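Long-range contact in melanin biosynthesis protein TyrA, putative (Shewanella oneidensis, PDB 2IIZ), which binds heme b and probably acts as a dye-decolorizing (DyP-type) peroxidase: residues A[58-69]-A[100-111]. Sequence-based numbering, arbitrary orientation.
Sequences SAFNGFVAIGAN and EYDLFVHLRCDR. With EDO (1,2-ethanediol), chain D; EDO (1,2-ethanediol), chain E.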
loop_
_atom_site.group_PDB
_atom_site.type_symbol
_atom_site.label_atom_id
_atom_site.label_comp_id
_atom_site.label_asym_id
_atom_site.label_seq_id
_atom_site.Cartn_x
_atom_site.Cartn_y
_atom_site.Cartn_z
ATOM N N SER A 58 -13.614 13.074 -3.307
ATOM C CA SER A 58 -12.503 12.501 -2.532
ATOM C C SER A 58 -11.233 13.319 -2.702
ATOM O O SER A 58 -10.134 12.783 -2.630
ATOM C CB SER A 58 -12.262 11.059 -2.971
ATOM O OG SER A 58 -11.703 10.998 -4.274
ATOM N N ALA A 59 -11.407 14.618 -2.930
ATOM C CA ALA A 59 -10.309 15.597 -3.001
ATOM C C ALA A 59 -9.105 15.151 -3.826
ATOM O O ALA A 59 -7.948 15.296 -3.400
ATOM C CB ALA A 59 -9.892 15.995 -1.611
ATOM N N PHE A 60 -9.376 14.608 -5.012
ATOM C CA PHE A 60 -8.304 14.091 -5.849
ATOM C C PHE A 60 -7.470 15.236 -6.347
ATOM O O PHE A 60 -7.996 16.318 -6.648
ATOM C CB PHE A 60 -8.835 13.306 -7.045
ATOM C CG PHE A 60 -7.759 12.858 -7.983
ATOM C CD1 PHE A 60 -7.217 13.739 -8.921
ATOM C CD2 PHE A 60 -7.277 11.556 -7.933
ATOM C CE1 PHE A 60 -6.203 13.335 -9.798
ATOM C CE2 PHE A 60 -6.270 11.138 -8.801
ATOM C CZ PHE A 60 -5.730 12.035 -9.739
ATOM N N ASN A 61 -6.164 15.002 -6.445
ATOM C CA ASN A 61 -5.285 15.957 -7.110
ATOM C C ASN A 61 -3.931 15.332 -7.352
ATOM O O ASN A 61 -3.627 14.283 -6.783
ATOM C CB ASN A 61 -5.116 17.211 -6.282
ATOM C CG ASN A 61 -4.388 16.942 -5.015
ATOM O OD1 ASN A 61 -3.145 16.859 -4.993
ATOM N ND2 ASN A 61 -5.146 16.795 -3.930
ATOM N N GLY A 62 -3.138 15.991 -8.201
ATOM C CA GLY A 62 -1.957 15.379 -8.773
ATOM C C GLY A 62 -1.122 16.305 -9.648
ATOM O O GLY A 62 -1.554 17.393 -10.027
ATOM N N PHE A 63 0.088 15.857 -9.957
ATOM C CA PHE A 63 0.910 16.542 -10.914
ATOM C C PHE A 63 1.880 15.605 -11.608
ATOM O O PHE A 63 2.206 14.549 -11.080
ATOM C CB PHE A 63 1.606 17.780 -10.295
ATOM C CG PHE A 63 2.673 17.480 -9.284
ATOM C CD1 PHE A 63 3.917 17.001 -9.668
ATOM C CD2 PHE A 63 2.444 17.701 -7.943
ATOM C CE1 PHE A 63 4.916 16.733 -8.713
ATOM C CE2 PHE A 63 3.429 17.436 -7.005
ATOM C CZ PHE A 63 4.664 16.951 -7.401
ATOM N N VAL A 64 2.310 16.012 -12.803
ATOM C CA VAL A 64 3.440 15.429 -13.525
ATOM C C VAL A 64 4.601 16.419 -13.556
ATOM O O VAL A 64 4.427 17.575 -13.970
ATOM C CB VAL A 64 3.116 15.127 -14.995
ATOM C CG1 VAL A 64 4.196 14.219 -15.608
ATOM C CG2 VAL A 64 1.763 14.461 -15.113
ATOM N N ALA A 65 5.771 15.943 -13.121
ATOM C CA ALA A 65 7.019 16.701 -13.138
ATOM C C ALA A 65 8.083 15.926 -13.881
ATOM O O ALA A 65 7.977 14.709 -14.049
ATOM C CB ALA A 65 7.487 16.981 -11.745
ATOM N N ILE A 66 9.107 16.661 -14.305
ATOM C CA ILE A 66 10.083 16.220 -15.300
ATOM C C ILE A 66 11.518 16.349 -14.763
ATOM O O ILE A 66 11.888 17.393 -14.241
ATOM C CB ILE A 66 9.914 17.089 -16.564
ATOM C CG1 ILE A 66 8.573 16.756 -17.226
ATOM C CG2 ILE A 66 11.050 16.888 -17.552
ATOM C CD1 ILE A 66 8.001 17.907 -17.939
ATOM N N GLY A 67 12.321 15.297 -14.897
ATOM C CA GLY A 67 13.629 15.255 -14.240
ATOM C C GLY A 67 14.605 16.301 -14.763
ATOM O O GLY A 67 14.570 16.665 -15.939
ATOM N N ALA A 68 15.482 16.782 -13.888
ATOM C CA ALA A 68 16.444 17.826 -14.271
ATOM C C ALA A 68 17.356 17.376 -15.419
ATOM O O ALA A 68 17.662 18.154 -16.335
ATOM C CB ALA A 68 17.276 18.239 -13.064
ATOM N N ASN A 69 17.783 16.117 -15.363
ATOM C CA ASN A 69 18.724 15.560 -16.343
ATOM C C ASN A 69 18.082 15.095 -17.664
ATOM O O ASN A 69 18.777 14.643 -18.570
ATOM C CB ASN A 69 19.513 14.404 -15.698
ATOM C CG ASN A 69 20.676 14.892 -14.849
ATOM O OD1 ASN A 69 20.882 16.098 -14.695
ATOM N ND2 ASN A 69 21.444 13.955 -14.295
ATOM N N GLU A 100 18.431 10.377 -10.051
ATOM C CA GLU A 100 17.493 11.150 -10.829
ATOM C C GLU A 100 16.643 10.212 -11.660
ATOM O O GLU A 100 17.116 9.125 -12.041
ATOM C CB GLU A 100 18.236 12.095 -11.763
ATOM C CG GLU A 100 19.334 12.926 -11.087
ATOM C CD GLU A 100 18.830 14.146 -10.361
ATOM O OE1 GLU A 100 17.599 14.341 -10.224
ATOM O OE2 GLU A 100 19.691 14.927 -9.925
ATOM N N TYR A 101 15.402 10.647 -11.926
ATOM C CA TYR A 101 14.437 9.929 -12.773
ATOM C C TYR A 101 13.898 10.902 -13.819
ATOM O O TYR A 101 13.761 12.091 -13.530
ATOM C CB TYR A 101 13.268 9.373 -11.944
ATOM C CG TYR A 101 13.713 8.500 -10.793
ATOM C CD1 TYR A 101 14.038 7.160 -10.998
ATOM C CD2 TYR A 101 13.813 9.018 -9.495
ATOM C CE1 TYR A 101 14.452 6.354 -9.943
ATOM C CE2 TYR A 101 14.224 8.225 -8.432
ATOM C CZ TYR A 101 14.543 6.891 -8.663
ATOM O OH TYR A 101 14.952 6.093 -7.621
ATOM N N ASP A 102 13.595 10.390 -15.018
ATOM C CA ASP A 102 13.123 11.219 -16.138
ATOM C C ASP A 102 11.766 11.880 -15.878
ATOM O O ASP A 102 11.561 13.056 -16.204
ATOM C CB ASP A 102 13.031 10.389 -17.429
ATOM C CG ASP A 102 14.390 9.976 -17.968
ATOM O OD1 ASP A 102 15.430 10.414 -17.429
ATOM O OD2 ASP A 102 14.416 9.201 -18.937
ATOM N N LEU A 103 10.847 11.118 -15.301
ATOM C CA LEU A 103 9.503 11.606 -15.026
ATOM C C LEU A 103 8.990 11.137 -13.679
ATOM O O LEU A 103 9.249 10.002 -13.252
ATOM C CB LEU A 103 8.531 11.125 -16.093
ATOM C CG LEU A 103 8.749 11.601 -17.521
ATOM C CD1 LEU A 103 7.788 10.838 -18.413
ATOM C CD2 LEU A 103 8.522 13.103 -17.654
ATOM N N PHE A 104 8.250 12.034 -13.036
ATOM C CA PHE A 104 7.625 11.792 -11.753
ATOM C C PHE A 104 6.141 12.130 -11.892
ATOM O O PHE A 104 5.774 13.223 -12.360
ATOM C CB PHE A 104 8.306 12.657 -10.694
ATOM C CG PHE A 104 7.696 12.572 -9.308
ATOM C CD1 PHE A 104 7.192 11.381 -8.803
ATOM C CD2 PHE A 104 7.644 13.699 -8.505
ATOM C CE1 PHE A 104 6.645 11.323 -7.534
ATOM C CE2 PHE A 104 7.101 13.645 -7.246
ATOM C CZ PHE A 104 6.598 12.446 -6.757
ATOM N N VAL A 105 5.305 11.173 -11.485
ATOM C CA VAL A 105 3.875 11.355 -11.420
ATOM C C VAL A 105 3.465 11.239 -9.959
ATOM O O VAL A 105 3.588 10.166 -9.325
ATOM C CB VAL A 105 3.118 10.303 -12.269
ATOM C CG1 VAL A 105 1.628 10.447 -12.104
ATOM C CG2 VAL A 105 3.472 10.436 -13.734
ATOM N N HIS A 106 2.970 12.357 -9.442
ATOM C CA HIS A 106 2.575 12.503 -8.055
ATOM C C HIS A 106 1.074 12.541 -7.980
ATOM O O HIS A 106 0.457 13.484 -8.484
ATOM C CB HIS A 106 3.117 13.821 -7.564
ATOM C CG HIS A 106 2.756 14.149 -6.158
ATOM N ND1 HIS A 106 3.607 13.911 -5.100
ATOM C CD2 HIS A 106 1.649 14.714 -5.634
ATOM C CE1 HIS A 106 3.036 14.311 -3.981
ATOM N NE2 HIS A 106 1.848 14.801 -4.275
ATOM N N LEU A 107 0.491 11.521 -7.351
ATOM C CA LEU A 107 -0.968 11.383 -7.303
ATOM C C LEU A 107 -1.496 11.334 -5.888
ATOM O O LEU A 107 -0.914 10.674 -5.018
ATOM C CB LEU A 107 -1.424 10.121 -8.043
ATOM C CG LEU A 107 -0.882 9.939 -9.455
ATOM C CD1 LEU A 107 -1.356 8.609 -10.046
ATOM C CD2 LEU A 107 -1.275 11.100 -10.357
ATOM N N ARG A 108 -2.615 12.020 -5.660
ATOM C CA ARG A 108 -3.181 12.103 -4.304
ATOM C C ARG A 108 -4.695 12.031 -4.229
ATOM O O ARG A 108 -5.384 12.442 -5.157
ATOM C CB ARG A 108 -2.657 13.358 -3.606
ATOM C CG ARG A 108 -1.555 12.998 -2.653
ATOM C CD ARG A 108 -0.673 14.110 -2.333
ATOM N NE ARG A 108 -1.340 15.143 -1.571
ATOM C CZ ARG A 108 -0.713 16.082 -0.870
ATOM N NH1 ARG A 108 0.613 16.123 -0.803
ATOM N NH2 ARG A 108 -1.426 16.981 -0.226
ATOM N N CYS A 109 -5.198 11.495 -3.110
ATOM C CA CYS A 109 -6.638 11.311 -2.909
ATOM C C CYS A 109 -6.920 10.799 -1.497
ATOM O O CYS A 109 -6.060 10.157 -0.866
ATOM C CB CYS A 109 -7.174 10.283 -3.919
ATOM S SG CYS A 109 -8.971 10.206 -4.094
ATOM N N ASP A 110 -8.124 11.075 -1.011
ATOM C CA ASP A 110 -8.625 10.498 0.242
ATOM C C ASP A 110 -9.171 9.064 0.066
ATOM O O ASP A 110 -9.598 8.425 1.033
ATOM C CB ASP A 110 -9.682 11.429 0.829
ATOM C CG ASP A 110 -9.098 12.792 1.178
ATOM O OD1 ASP A 110 -7.857 12.897 1.306
ATOM O OD2 ASP A 110 -9.862 13.762 1.323
ATOM N N ARG A 111 -9.143 8.573 -1.171
ATOM C CA ARG A 111 -9.548 7.208 -1.489
ATOM C C ARG A 111 -8.397 6.558 -2.213
ATOM O O ARG A 111 -7.824 7.128 -3.143
ATOM C CB ARG A 111 -10.786 7.183 -2.388
ATOM C CG ARG A 111 -12.060 7.579 -1.681
ATOM C CD ARG A 111 -13.289 7.435 -2.541
ATOM N NE ARG A 111 -13.463 6.068 -3.046
ATOM C CZ ARG A 111 -14.582 5.632 -3.627
ATOM N NH1 ARG A 111 -15.626 6.438 -3.776
ATOM N NH2 ARG A 111 -14.672 4.379 -4.060
HETATM C C1 EDO D . -8.878 14.424 4.668
HETATM O O1 EDO D . -8.414 15.715 5.049
HETATM C C2 EDO D . -10.280 14.204 5.223
HETATM O O2 EDO D . -10.918 13.120 4.533
HETATM C C1 EDO E . -10.813 3.478 -0.280
HETATM O O1 EDO E . -10.120 2.457 -1.024
HETATM C C2 EDO E . -9.901 3.962 0.854
HETATM O O2 EDO E . -10.305 5.229 1.411
#
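Arg108 O accepts a hydrogen bond from Asn61 N at 3.0 Å and a CA-H...O contact from Phe60 CA at 3.4 Å. The same oxygen lies over one face of the Phe60 ring. This is one end of an antiparallel strand pair, 61-67 with 103-109, in the N-terminal half of the DyP-type peroxidase fold, a dimeric alpha-beta barrel relative. The two are inner strands of the sheet, with 21-29 beside 103-109 and 291-301 beside 61-67. At the other end Gly67 N reaches Asp102 O at 2.7 Å. A classic beta bulge at Asp102 and Leu103 faces Phe27.

Phe63, Phe104 and His106 form an aromatic cluster on one face. CG of Phe63 sits between its backbone N and carbonyl carbon (chi1 69°), which swings the ring across to His106. There His106 CB lies over the ring centre, 3.5 Å from the centroid. The two rings are almost parallel, 4° apart, but slid so that they barely overlap. Phe104 meets Phe63 obliquely, CE2 to CE1. An alanine in place of Phe63 is likely to open a gap beside Phe104 and take away the ring face on which His106 CB rests. Next to His106, Arg108 NH1 sits at the edge of the imidazole and hydrogen-bonds to Gln244 OE1, while NH2 holds Glu17 O.

The opposite face carries Val64, Ile66, Leu103 and Val105; of these, Val64 and Leu103 pack against helix 34-54. Here Ile66 and Leu103 run side by side, with Ile66 CG1 3.7 Å from Leu103 CD2.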